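Side-chain contacts in periplasmic binding protein (Veillonella parvula, PDB 4N01), which probably captures a solute in the periplasm and presents it to a membrane transporter for uptake: residues M76-Q79 / K85-G88; K106-S111 / M121-D126; A270-S275 / Q283-K288; K288-P293 / G304-V309. All coordinates share one frame; numbering follows the deposited sequence. Where two conformers were deposited one is given.

In the fold
Contacts 1 and 2 belong to the five-stranded parallel sheet region, contacts 3 and 4 to the four-stranded one; contacts 1 and 4 lie on opposite sides of the chain's centre, their own centres about 37 Å apart. Contact 1 is buried and wholly apolar, joining helix 71-79 to strand 86-90. Contact 2, which touches it along strand 86-90 through Val107, Lys108, Leu110 and Val123, is apolar too but lies at the surface, where a lysine stem takes part. Contacts 3 and 4 are partly buried and both use helix 280-290: contact 3 fixes it to the end of strand 266-270 by a charged hydrogen bond, whereas contact 4 packs its last turn against strand 306-309 through a phenylalanine.

Contact 1 of 4, residues M76-Q79 / K85-G88; sequences MMLQ and KMAG
Met77 of helix 71-79 and Met86, which begins strand 86-90, run alongside each other in opposite directions, each methyl end passing the inner part of the other chain. Both are selenomethionines, with selenium in the place of sulfur. Among the carbon-to-carbon contacts the closest is that of Met77 CE with Met86 CG, at 3.5 Å; the return approach, Met86 CE to Met77 CB, is looser at 4.1 Å. Both chains are bent at their last torsion (chi3 65°), which swings the methyl off the line of the extended stem.

The selenium of Met86 makes the remaining contacts. Its SE atom lies 3.8 Å from Met77 CB and 3.9 Å from Leu78 CD2, and so packs against two successive helix residues. Leu78 lies roughly perpendicular to the Met86 chain and offers a single methyl to it.

This packing seats the end of the helix on the second strand of the beta-alpha-beta unit 66-68, 71-79, 86-90. Helix 165-178 adds Leu175 against Met77, helix 101-104 adds Ala103 and Tyr104 against Leu78, Val107 touches Met86, and strand 86-90 is hydrogen-bonded to strand 66-68.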
loop_
_atom_site.group_PDB
_atom_site.type_symbol
_atom_site.label_atom_id
_atom_site.label_comp_id
_atom_site.label_asym_id
_atom_site.label_seq_id
_atom_site.Cartn_x
_atom_site.Cartn_y
_atom_site.Cartn_z
HETATM N N MSE A 76 3.639 8.103 -3.831
HETATM C CA MSE A 76 3.647 7.899 -5.276
HETATM C C MSE A 76 3.957 9.199 -5.986
HETATM O O MSE A 76 4.791 9.240 -6.889
HETATM C CB MSE A 76 2.306 7.339 -5.754
HETATM C CG MSE A 76 2.094 5.910 -5.291
HETATM SE SE MSE A 76 0.297 5.296 -5.700
HETATM C CE MSE A 76 0.418 5.326 -7.631
HETATM N N MSE A 77 3.304 10.272 -5.561
HETATM C CA MSE A 77 3.517 11.563 -6.201
HETATM C C MSE A 77 4.924 12.105 -5.948
HETATM O O MSE A 77 5.560 12.638 -6.859
HETATM C CB MSE A 77 2.447 12.568 -5.765
HETATM C CG MSE A 77 1.061 12.227 -6.308
HETATM SE SE MSE A 77 -0.152 13.729 -6.091
HETATM C CE MSE A 77 0.715 14.999 -7.284
ATOM N N LEU A 78 5.421 11.958 -4.726
ATOM C CA LEU A 78 6.772 12.441 -4.413
ATOM C C LEU A 78 7.840 11.653 -5.182
ATOM O O LEU A 78 8.865 12.208 -5.601
ATOM C CB LEU A 78 7.036 12.381 -2.903
ATOM C CG LEU A 78 6.185 13.329 -2.042
ATOM C CD1 LEU A 78 6.368 13.027 -0.565
ATOM C CD2 LEU A 78 6.521 14.800 -2.327
ATOM N N GLN A 79 7.589 10.364 -5.382
ATOM C CA GLN A 79 8.544 9.513 -6.083
ATOM C C GLN A 79 8.716 10.005 -7.520
ATOM O O GLN A 79 9.813 9.941 -8.077
ATOM C CB GLN A 79 8.071 8.054 -6.055
ATOM C CG GLN A 79 9.022 7.053 -6.706
ATOM C CD GLN A 79 10.303 6.870 -5.917
ATOM O OE1 GLN A 79 10.279 6.446 -4.760
ATOM N NE2 GLN A 79 11.434 7.194 -6.540
ATOM N N LYS A 85 3.942 20.501 -7.883
ATOM C CA LYS A 85 2.563 20.489 -8.369
ATOM C C LYS A 85 1.550 20.208 -7.255
ATOM O O LYS A 85 0.347 20.082 -7.520
ATOM C CB LYS A 85 2.408 19.434 -9.470
ATOM C CG LYS A 85 3.372 19.613 -10.641
ATOM C CD LYS A 85 3.124 20.934 -11.355
ATOM C CE LYS A 85 4.142 21.155 -12.468
ATOM N NZ LYS A 85 3.612 20.813 -13.818
HETATM N N MSE A 86 2.040 20.087 -6.020
HETATM C CA MSE A 86 1.201 19.641 -4.904
HETATM C C MSE A 86 0.780 20.776 -3.978
HETATM O O MSE A 86 1.618 21.518 -3.455
HETATM C CB MSE A 86 1.904 18.519 -4.136
HETATM C CG MSE A 86 2.159 17.325 -5.038
HETATM SE SE MSE A 86 3.288 15.953 -4.281
HETATM C CE MSE A 86 2.078 15.409 -2.845
ATOM N N ALA A 87 -0.529 20.917 -3.787
ATOM C CA ALA A 87 -1.051 21.975 -2.924
ATOM C C ALA A 87 -1.265 21.495 -1.489
ATOM O O ALA A 87 -1.462 22.298 -0.581
ATOM C CB ALA A 87 -2.336 22.525 -3.486
ATOM N N GLY A 88 -1.236 20.191 -1.275
ATOM C CA GLY A 88 -1.420 19.697 0.077
ATOM C C GLY A 88 -1.374 18.188 0.192
ATOM O O GLY A 88 -1.631 17.479 -0.778
#

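Contact 2 of 4, residues K106-S111 / M121-D126; sequences KVKVLS and MSVKPD
Val123 receives Lys108 and Leu110, two residues of the same side of the extended 106-111 chain, on a single methyl group. It is presented by a type I beta turn that starts at Met121, whose carbonyl oxygen accepts a 3.0 Å bond from Lys124 N. Ser122 occupies the second position of the turn, its OG hydrogen-bonded to the carbonyl oxygen of Val119, within helix 117-121.

Val123 follows and does the touching. With CG1 set opposite its own carbonyl carbon (chi1 -65°), that branch points to the other segment. Leu110 comes to it tip to tip, CD2 to Val123 CG1 at 3.8 Å. Lys108 passes at a slant and brings only its stem: CD is 3.9 Å and CE 4.0 Å from Val123 CG1. The lysine chain is extended until its last torsion, where a chi4 of 64° turns NZ off the line of the methylenes. Ala87 and Val67 also meet Val123, linking the turn to strands 86-90 and 66-68.

After Lys124, Pro125 packs on Val67 as well, and Asp126 leads into strand 127-129, its two carboxylate oxygens taking the backbone N-H groups of His65 and Thr64. The turn thus lies in the connection from edge strand 109-111 to strand 127-129, which passes strands 86-90 and 66-68 in the sheet order.

Across the two segments the chemistry is purely van der Waals, and the exposed lysine can shelter part of the valine with its methylenes while its ammonium makes none of the contacts with Val123.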
loop_
_atom_site.group_PDB
_atom_site.type_symbol
_atom_site.label_atom_id
_atom_site.label_comp_id
_atom_site.label_asym_id
_atom_site.label_seq_id
_atom_site.Cartn_x
_atom_site.Cartn_y
_atom_site.Cartn_z
ATOM N N LYS A 106 8.383 19.810 1.570
ATOM C CA LYS A 106 8.142 20.991 0.744
ATOM C C LYS A 106 6.651 21.234 0.515
ATOM O O LYS A 106 6.247 22.312 0.044
ATOM C CB LYS A 106 8.888 20.851 -0.591
ATOM C CG LYS A 106 10.399 20.811 -0.417
ATOM C CD LYS A 106 11.117 20.686 -1.745
ATOM C CE LYS A 106 12.620 20.573 -1.538
ATOM N NZ LYS A 106 13.365 20.335 -2.811
ATOM N N VAL A 107 5.838 20.239 0.862
ATOM C CA VAL A 107 4.403 20.286 0.591
ATOM C C VAL A 107 3.586 20.569 1.853
ATOM O O VAL A 107 3.823 19.972 2.903
ATOM C CB VAL A 107 3.912 18.975 -0.047
ATOM C CG1 VAL A 107 2.434 19.080 -0.401
ATOM C CG2 VAL A 107 4.738 18.662 -1.289
ATOM N N LYS A 108 2.632 21.487 1.738
ATOM C CA LYS A 108 1.747 21.848 2.843
ATOM C C LYS A 108 0.953 20.639 3.362
ATOM O O LYS A 108 0.369 19.883 2.578
ATOM C CB LYS A 108 0.782 22.936 2.373
ATOM C CG LYS A 108 -0.212 23.434 3.419
ATOM C CD LYS A 108 -1.080 24.536 2.811
ATOM C CE LYS A 108 -2.023 25.156 3.830
ATOM N NZ LYS A 108 -1.299 25.856 4.926
ATOM N N VAL A 109 0.955 20.451 4.678
ATOM C CA VAL A 109 0.151 19.420 5.319
ATOM C C VAL A 109 -1.206 19.996 5.718
ATOM O O VAL A 109 -1.272 20.924 6.520
ATOM C CB VAL A 109 0.870 18.875 6.560
ATOM C CG1 VAL A 109 -0.024 17.877 7.289
ATOM C CG2 VAL A 109 2.189 18.218 6.144
ATOM N N LEU A 110 -2.286 19.462 5.148
ATOM C CA LEU A 110 -3.620 20.033 5.361
ATOM C C LEU A 110 -4.236 19.578 6.670
ATOM O O LEU A 110 -4.989 20.313 7.301
ATOM C CB LEU A 110 -4.560 19.666 4.202
ATOM C CG LEU A 110 -4.145 20.181 2.823
ATOM C CD1 LEU A 110 -5.162 19.783 1.763
ATOM C CD2 LEU A 110 -3.949 21.688 2.849
ATOM N N SER A 111 -3.904 18.355 7.071
ATOM C CA SER A 111 -4.477 17.744 8.261
ATOM C C SER A 111 -3.703 16.484 8.612
ATOM O O SER A 111 -3.141 15.832 7.730
ATOM C CB SER A 111 -5.944 17.382 8.011
ATOM O OG SER A 111 -6.477 16.666 9.111
HETATM N N MSE A 121 -10.739 23.122 0.220
HETATM C CA MSE A 121 -10.983 24.137 -0.809
HETATM C C MSE A 121 -10.070 25.353 -0.672
HETATM O O MSE A 121 -9.856 26.084 -1.641
HETATM C CB MSE A 121 -12.450 24.597 -0.806
HETATM C CG MSE A 121 -13.438 23.584 -1.375
HETATM SE SE MSE A 121 -12.914 22.840 -3.104
HETATM C CE MSE A 121 -12.794 24.504 -4.130
ATOM N N SER A 122 -9.526 25.563 0.524
ATOM C CA SER A 122 -8.720 26.756 0.795
ATOM C C SER A 122 -7.424 26.803 -0.011
ATOM O O SER A 122 -6.849 27.874 -0.184
ATOM C CB SER A 122 -8.408 26.894 2.292
ATOM O OG SER A 122 -7.353 26.024 2.680
ATOM N N VAL A 123 -6.960 25.654 -0.504
ATOM C CA VAL A 123 -5.723 25.630 -1.286
ATOM C C VAL A 123 -5.988 25.598 -2.788
ATOM O O VAL A 123 -5.072 25.351 -3.579
ATOM C CB VAL A 123 -4.790 24.462 -0.901
ATOM C CG1 VAL A 123 -4.299 24.627 0.531
ATOM C CG2 VAL A 123 -5.491 23.121 -1.088
ATOM N N LYS A 124 -7.237 25.865 -3.156
ATOM C CA LYS A 124 -7.675 25.893 -4.553
ATOM C C LYS A 124 -7.260 24.646 -5.330
ATOM O O LYS A 124 -6.591 24.765 -6.362
ATOM C CB LYS A 124 -7.121 27.133 -5.267
ATOM C CG LYS A 124 -7.190 28.409 -4.449
ATOM C CD LYS A 124 -6.541 29.564 -5.202
ATOM C CE LYS A 124 -6.519 30.840 -4.373
ATOM N NZ LYS A 124 -5.721 31.913 -5.040
ATOM N N PRO A 125 -7.664 23.453 -4.854
ATOM C CA PRO A 125 -7.215 22.211 -5.495
ATOM C C PRO A 125 -7.815 22.046 -6.884
ATOM O O PRO A 125 -8.923 22.532 -7.136
ATOM C CB PRO A 125 -7.776 21.126 -4.574
ATOM C CG PRO A 125 -9.004 21.751 -3.983
ATOM C CD PRO A 125 -8.654 23.196 -3.790
ATOM N N ASP A 126 -7.098 21.364 -7.773
ATOM C CA ASP A 126 -7.628 21.070 -9.100
ATOM C C ASP A 126 -7.570 19.573 -9.381
ATOM O O ASP A 126 -8.112 19.093 -10.380
ATOM C CB ASP A 126 -6.907 21.884 -10.190
ATOM C CG ASP A 126 -5.392 21.655 -10.220
ATOM O OD1 ASP A 126 -4.855 20.904 -9.375
ATOM O OD2 ASP A 126 -4.728 22.263 -11.094
#

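Contact 3 of 4, residues A270-S275 / Q283-K288; sequences ADYGNS and QQKIEK
The ring of Tyr272 is met by Lys285 at its edge, in the ring plane: NZ lies 3.4 Å from CD2 and 4.0 Å from CE2. The ammonium is therefore not over a face, and the approach is no cation-pi stack. The other end of the ring is held by Asp215, whose OD1 is hydrogen-bonded to Tyr272 OH. The carboxylate of Asp271, a second flat group, receives Gly273 N on OD2 at 2.8 Å in an Asx turn, while OD1 forms a salt bridge with Arg308 NE.

Three oxygens hold the ammonium: Ala270 O, Asp281 OD2 in a salt bridge, and Asp215 O. Lys285 NZ donates to Ala270 O at 2.9 Å, with a C=O...N angle of 164°, close to head-on. The lysine chain is fully extended beyond CG, reaching from helix 280-290 to the end of the preceding strand of its beta-alpha unit, 266-270 of the four-stranded parallel sheet. A methionine in place of Lys285 would probably leave the Ala270 carbonyl without this donor and the carboxylate of Asp281 without its ion pair. The Tyr272 side chain is about 5 Å from a bound sodium ion and from a glycerol, the latter probably from the crystallisation liquor.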
loop_
_atom_site.group_PDB
_atom_site.type_symbol
_atom_site.label_atom_id
_atom_site.label_comp_id
_atom_site.label_asym_id
_atom_site.label_seq_id
_atom_site.Cartn_x
_atom_site.Cartn_y
_atom_site.Cartn_z
ATOM N N ALA A 270 2.414 -6.722 11.144
ATOM C CA ALA A 270 2.422 -5.288 10.864
ATOM C C ALA A 270 2.739 -4.492 12.131
ATOM O O ALA A 270 2.069 -4.631 13.157
ATOM C CB ALA A 270 1.082 -4.842 10.268
ATOM N N ASP A 271 3.761 -3.652 12.054
ATOM C CA ASP A 271 4.174 -2.823 13.187
ATOM C C ASP A 271 3.580 -1.412 13.048
ATOM O O ASP A 271 3.880 -0.695 12.088
ATOM C CB ASP A 271 5.712 -2.788 13.246
ATOM C CG ASP A 271 6.252 -2.002 14.431
ATOM O OD1 ASP A 271 7.163 -2.510 15.124
ATOM O OD2 ASP A 271 5.794 -0.869 14.682
ATOM N N TYR A 272 2.744 -1.017 14.007
ATOM C CA TYR A 272 2.071 0.291 13.957
ATOM C C TYR A 272 2.723 1.355 14.849
ATOM O O TYR A 272 2.035 2.226 15.381
ATOM C CB TYR A 272 0.576 0.137 14.311
ATOM C CG TYR A 272 -0.267 -0.433 13.181
ATOM C CD1 TYR A 272 -0.837 0.404 12.229
ATOM C CD2 TYR A 272 -0.479 -1.802 13.060
ATOM C CE1 TYR A 272 -1.605 -0.105 11.188
ATOM C CE2 TYR A 272 -1.248 -2.321 12.020
ATOM C CZ TYR A 272 -1.807 -1.465 11.089
ATOM O OH TYR A 272 -2.574 -1.964 10.054
ATOM N N GLY A 273 4.045 1.298 14.993
ATOM C CA GLY A 273 4.764 2.250 15.828
ATOM C C GLY A 273 5.143 3.542 15.127
ATOM O O GLY A 273 4.981 3.664 13.911
ATOM N N ASN A 274 5.664 4.502 15.892
ATOM C CA ASN A 274 5.995 5.834 15.376
ATOM C C ASN A 274 7.345 5.921 14.662
ATOM O O ASN A 274 7.477 6.601 13.644
ATOM C CB ASN A 274 5.968 6.864 16.505
ATOM C CG ASN A 274 4.745 6.730 17.387
ATOM O OD1 ASN A 274 3.772 6.066 17.024
ATOM N ND2 ASN A 274 4.787 7.364 18.554
ATOM N N SER A 275 8.340 5.229 15.206
ATOM C CA SER A 275 9.686 5.238 14.644
ATOM C C SER A 275 10.100 3.834 14.208
ATOM O O SER A 275 9.690 2.843 14.820
ATOM C CB SER A 275 10.674 5.791 15.676
ATOM O OG SER A 275 11.980 5.291 15.459
ATOM N N GLN A 283 7.195 -6.355 18.908
ATOM C CA GLN A 283 7.549 -7.261 19.997
ATOM C C GLN A 283 6.362 -7.608 20.879
ATOM O O GLN A 283 6.243 -8.743 21.326
ATOM C CB GLN A 283 8.676 -6.686 20.852
ATOM C CG GLN A 283 9.991 -6.532 20.104
ATOM C CD GLN A 283 10.540 -7.858 19.602
ATOM O OE1 GLN A 283 10.274 -8.913 20.174
ATOM N NE2 GLN A 283 11.324 -7.802 18.529
ATOM N N GLN A 284 5.498 -6.635 21.151
ATOM C CA GLN A 284 4.292 -6.902 21.931
ATOM C C GLN A 284 3.388 -7.900 21.213
ATOM O O GLN A 284 2.765 -8.755 21.852
ATOM C CB GLN A 284 3.507 -5.615 22.189
ATOM C CG GLN A 284 4.218 -4.602 23.057
ATOM C CD GLN A 284 3.463 -3.289 23.136
ATOM O OE1 GLN A 284 2.350 -3.172 22.619
ATOM N NE2 GLN A 284 4.063 -2.296 23.783
ATOM N N LYS A 285 3.293 -7.786 19.890
ATOM C CA LYS A 285 2.449 -8.710 19.135
ATOM C C LYS A 285 3.067 -10.101 19.111
ATOM O O LYS A 285 2.349 -11.095 19.176
ATOM C CB LYS A 285 2.169 -8.188 17.719
ATOM C CG LYS A 285 1.313 -6.934 17.737
ATOM C CD LYS A 285 1.018 -6.391 16.347
ATOM C CE LYS A 285 0.092 -5.192 16.482
ATOM N NZ LYS A 285 -0.040 -4.457 15.194
ATOM N N ILE A 286 4.393 -10.178 19.036
ATOM C CA ILE A 286 5.063 -11.474 19.161
ATOM C C ILE A 286 4.732 -12.116 20.509
ATOM O O ILE A 286 4.425 -13.317 20.590
ATOM C CB ILE A 286 6.597 -11.334 19.054
ATOM C CG1 ILE A 286 7.005 -11.017 17.608
ATOM C CG2 ILE A 286 7.291 -12.613 19.520
ATOM C CD1 ILE A 286 8.496 -10.776 17.457
ATOM N N GLU A 287 4.805 -11.321 21.573
ATOM C CA GLU A 287 4.558 -11.852 22.910
ATOM C C GLU A 287 3.095 -12.273 23.081
ATOM O O GLU A 287 2.801 -13.216 23.819
ATOM C CB GLU A 287 4.987 -10.855 23.992
ATOM C CG GLU A 287 6.508 -10.666 24.067
ATOM C CD GLU A 287 7.270 -11.986 24.199
ATOM O OE1 GLU A 287 7.002 -12.746 25.165
ATOM O OE2 GLU A 287 8.138 -12.270 23.338
ATOM N N LYS A 288 2.193 -11.583 22.381
ATOM C CA LYS A 288 0.763 -11.889 22.432
ATOM C C LYS A 288 0.513 -13.240 21.765
ATOM O O LYS A 288 -0.313 -14.035 22.227
ATOM C CB LYS A 288 -0.039 -10.792 21.718
ATOM C CG LYS A 288 -1.555 -10.884 21.866
ATOM C CD LYS A 288 -1.999 -10.516 23.280
ATOM C CE LYS A 288 -3.503 -10.715 23.476
ATOM N NZ LYS A 288 -4.289 -9.997 22.439
#

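Contact 4 of 4, residues K288-P293 / G304-V309; sequences KIKANP and GHFIRV
Phe306 reaches from strand 306-309 to the last turn of helix 280-290, where Ile289 and Lys290 receive its ring. Its CB starts out against Ile286, one turn earlier on that helix. The first torsion, chi1 -60°, sets CG opposite the carbonyl carbon and sends the ring toward the helix end. Along one rim CE1 meets the branch methyl of Ile289, CG2, at 4.0 Å; this methyl lies at the ring edge, near the plane, and the two side chains run antiparallel. On the other rim CE2 has Lys290 CE 4.2 Å off, in an oblique approach. At the tip, CZ has two loose neighbours, Ile289 CG2 at 4.3 Å and Lys290 CG at 4.4 Å. Phe282, also of helix 280-290, and Ile267 and Ile269 of the adjoining strand 266-270 also touch the Phe306 side chain.

The strand is entered through Gly304, which closes helix 299-303 in a Schellman motif with positive phi, and through an inverse gamma turn centred on His305. Contact 4 thus fastens the end of helix 280-290 to the outermost strand of the four-stranded sheet.

Its chemistry is one of dispersion alone: a buried isoleucine methyl takes one rim of the ring, and the methylenes of an exposed lysine approach the other, the lysine NZ having a long, weak ion pair with Glu287.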
loop_
_atom_site.group_PDB
_atom_site.type_symbol
_atom_site.label_atom_id
_atom_site.label_comp_id
_atom_site.label_asym_id
_atom_site.label_seq_id
_atom_site.Cartn_x
_atom_site.Cartn_y
_atom_site.Cartn_z
ATOM N N LYS A 288 2.193 -11.583 22.381
ATOM C CA LYS A 288 0.763 -11.889 22.432
ATOM C C LYS A 288 0.513 -13.240 21.765
ATOM O O LYS A 288 -0.313 -14.035 22.227
ATOM C CB LYS A 288 -0.039 -10.792 21.718
ATOM C CG LYS A 288 -1.555 -10.884 21.866
ATOM C CD LYS A 288 -1.999 -10.516 23.280
ATOM C CE LYS A 288 -3.503 -10.715 23.476
ATOM N NZ LYS A 288 -4.289 -9.997 22.439
ATOM N N ILE A 289 1.248 -13.500 20.685
ATOM C CA ILE A 289 1.108 -14.754 19.952
ATOM C C ILE A 289 1.713 -15.904 20.765
ATOM O O ILE A 289 1.093 -16.966 20.927
ATOM C CB ILE A 289 1.738 -14.648 18.544
ATOM C CG1 ILE A 289 0.893 -13.720 17.658
ATOM C CG2 ILE A 289 1.880 -16.023 17.891
ATOM C CD1 ILE A 289 1.571 -13.373 16.330
ATOM N N LYS A 290 2.907 -15.684 21.306
ATOM C CA LYS A 290 3.586 -16.696 22.110
ATOM C C LYS A 290 2.786 -17.091 23.338
ATOM O O LYS A 290 2.889 -18.221 23.801
ATOM C CB LYS A 290 4.950 -16.191 22.578
ATOM C CG LYS A 290 6.013 -16.069 21.499
ATOM C CD LYS A 290 7.284 -15.528 22.151
ATOM C CE LYS A 290 8.517 -15.711 21.297
ATOM N NZ LYS A 290 9.736 -15.465 22.126
ATOM N N ALA A 291 2.001 -16.159 23.869
ATOM C CA ALA A 291 1.291 -16.390 25.128
ATOM C C ALA A 291 -0.044 -17.102 24.918
ATOM O O ALA A 291 -0.726 -17.453 25.884
ATOM C CB ALA A 291 1.072 -15.076 25.857
ATOM N N ASN A 292 -0.401 -17.323 23.655
ATOM C CA ASN A 292 -1.662 -17.976 23.302
ATOM C C ASN A 292 -1.455 -19.489 23.178
ATOM O O ASN A 292 -0.828 -19.964 22.223
ATOM C CB ASN A 292 -2.179 -17.395 21.989
ATOM C CG ASN A 292 -3.600 -17.840 21.656
ATOM O OD1 ASN A 292 -4.063 -18.895 22.092
ATOM N ND2 ASN A 292 -4.292 -17.029 20.871
ATOM N N PRO A 293 -1.982 -20.253 24.144
ATOM C CA PRO A 293 -1.735 -21.697 24.184
ATOM C C PRO A 293 -2.268 -22.406 22.941
ATOM O O PRO A 293 -1.749 -23.456 22.571
ATOM C CB PRO A 293 -2.509 -22.158 25.425
ATOM C CG PRO A 293 -2.750 -20.914 26.227
ATOM C CD PRO A 293 -2.866 -19.806 25.230
ATOM N N GLY A 304 10.003 -19.649 15.844
ATOM C CA GLY A 304 10.248 -18.229 16.067
ATOM C C GLY A 304 10.381 -17.450 14.772
ATOM O O GLY A 304 11.165 -16.510 14.665
ATOM N N HIS A 305 9.599 -17.843 13.779
ATOM C CA HIS A 305 9.628 -17.196 12.467
ATOM C C HIS A 305 8.674 -16.003 12.411
ATOM O O HIS A 305 7.620 -16.065 11.765
ATOM C CB HIS A 305 9.251 -18.202 11.385
ATOM C CG HIS A 305 10.306 -19.218 11.096
ATOM N ND1 HIS A 305 11.651 -19.017 11.384
ATOM C CD2 HIS A 305 10.242 -20.447 10.528
ATOM C CE1 HIS A 305 12.344 -20.070 11.021
ATOM N NE2 HIS A 305 11.510 -20.962 10.493
ATOM N N PHE A 306 9.042 -14.923 13.092
ATOM C CA PHE A 306 8.258 -13.689 13.092
ATOM C C PHE A 306 8.962 -12.625 12.266
ATOM O O PHE A 306 10.138 -12.334 12.493
ATOM C CB PHE A 306 8.084 -13.177 14.528
ATOM C CG PHE A 306 7.376 -14.149 15.436
ATOM C CD1 PHE A 306 6.015 -14.397 15.283
ATOM C CD2 PHE A 306 8.072 -14.825 16.433
ATOM C CE1 PHE A 306 5.357 -15.305 16.120
ATOM C CE2 PHE A 306 7.419 -15.737 17.275
ATOM C CZ PHE A 306 6.062 -15.976 17.116
ATOM N N ILE A 307 8.233 -12.026 11.329
ATOM C CA ILE A 307 8.806 -11.068 10.390
ATOM C C ILE A 307 8.072 -9.732 10.457
ATOM O O ILE A 307 6.846 -9.674 10.389
ATOM C CB ILE A 307 8.729 -11.617 8.967
ATOM C CG1 ILE A 307 9.615 -12.858 8.863
ATOM C CG2 ILE A 307 9.184 -10.578 7.948
ATOM C CD1 ILE A 307 9.570 -13.484 7.538
ATOM N N ARG A 308 8.834 -8.659 10.608
ATOM C CA ARG A 308 8.266 -7.324 10.815
ATOM C C ARG A 308 8.065 -6.600 9.497
ATOM O O ARG A 308 8.975 -6.570 8.667
ATOM C CB ARG A 308 9.228 -6.516 11.680
ATOM C CG ARG A 308 8.758 -5.115 12.038
ATOM C CD ARG A 308 9.845 -4.409 12.813
ATOM N NE ARG A 308 9.423 -3.097 13.298
ATOM C CZ ARG A 308 9.447 -1.995 12.561
ATOM N NH1 ARG A 308 9.859 -2.065 11.302
ATOM N NH2 ARG A 308 9.060 -0.832 13.074
ATOM N N VAL A 309 6.889 -6.012 9.292
ATOM C CA VAL A 309 6.700 -5.110 8.149
ATOM C C VAL A 309 5.934 -3.879 8.578
ATOM O O VAL A 309 5.278 -3.879 9.620
ATOM C CB VAL A 309 5.889 -5.763 6.998
ATOM C CG1 VAL A 309 6.617 -6.977 6.428
ATOM C CG2 VAL A 309 4.465 -6.129 7.466
#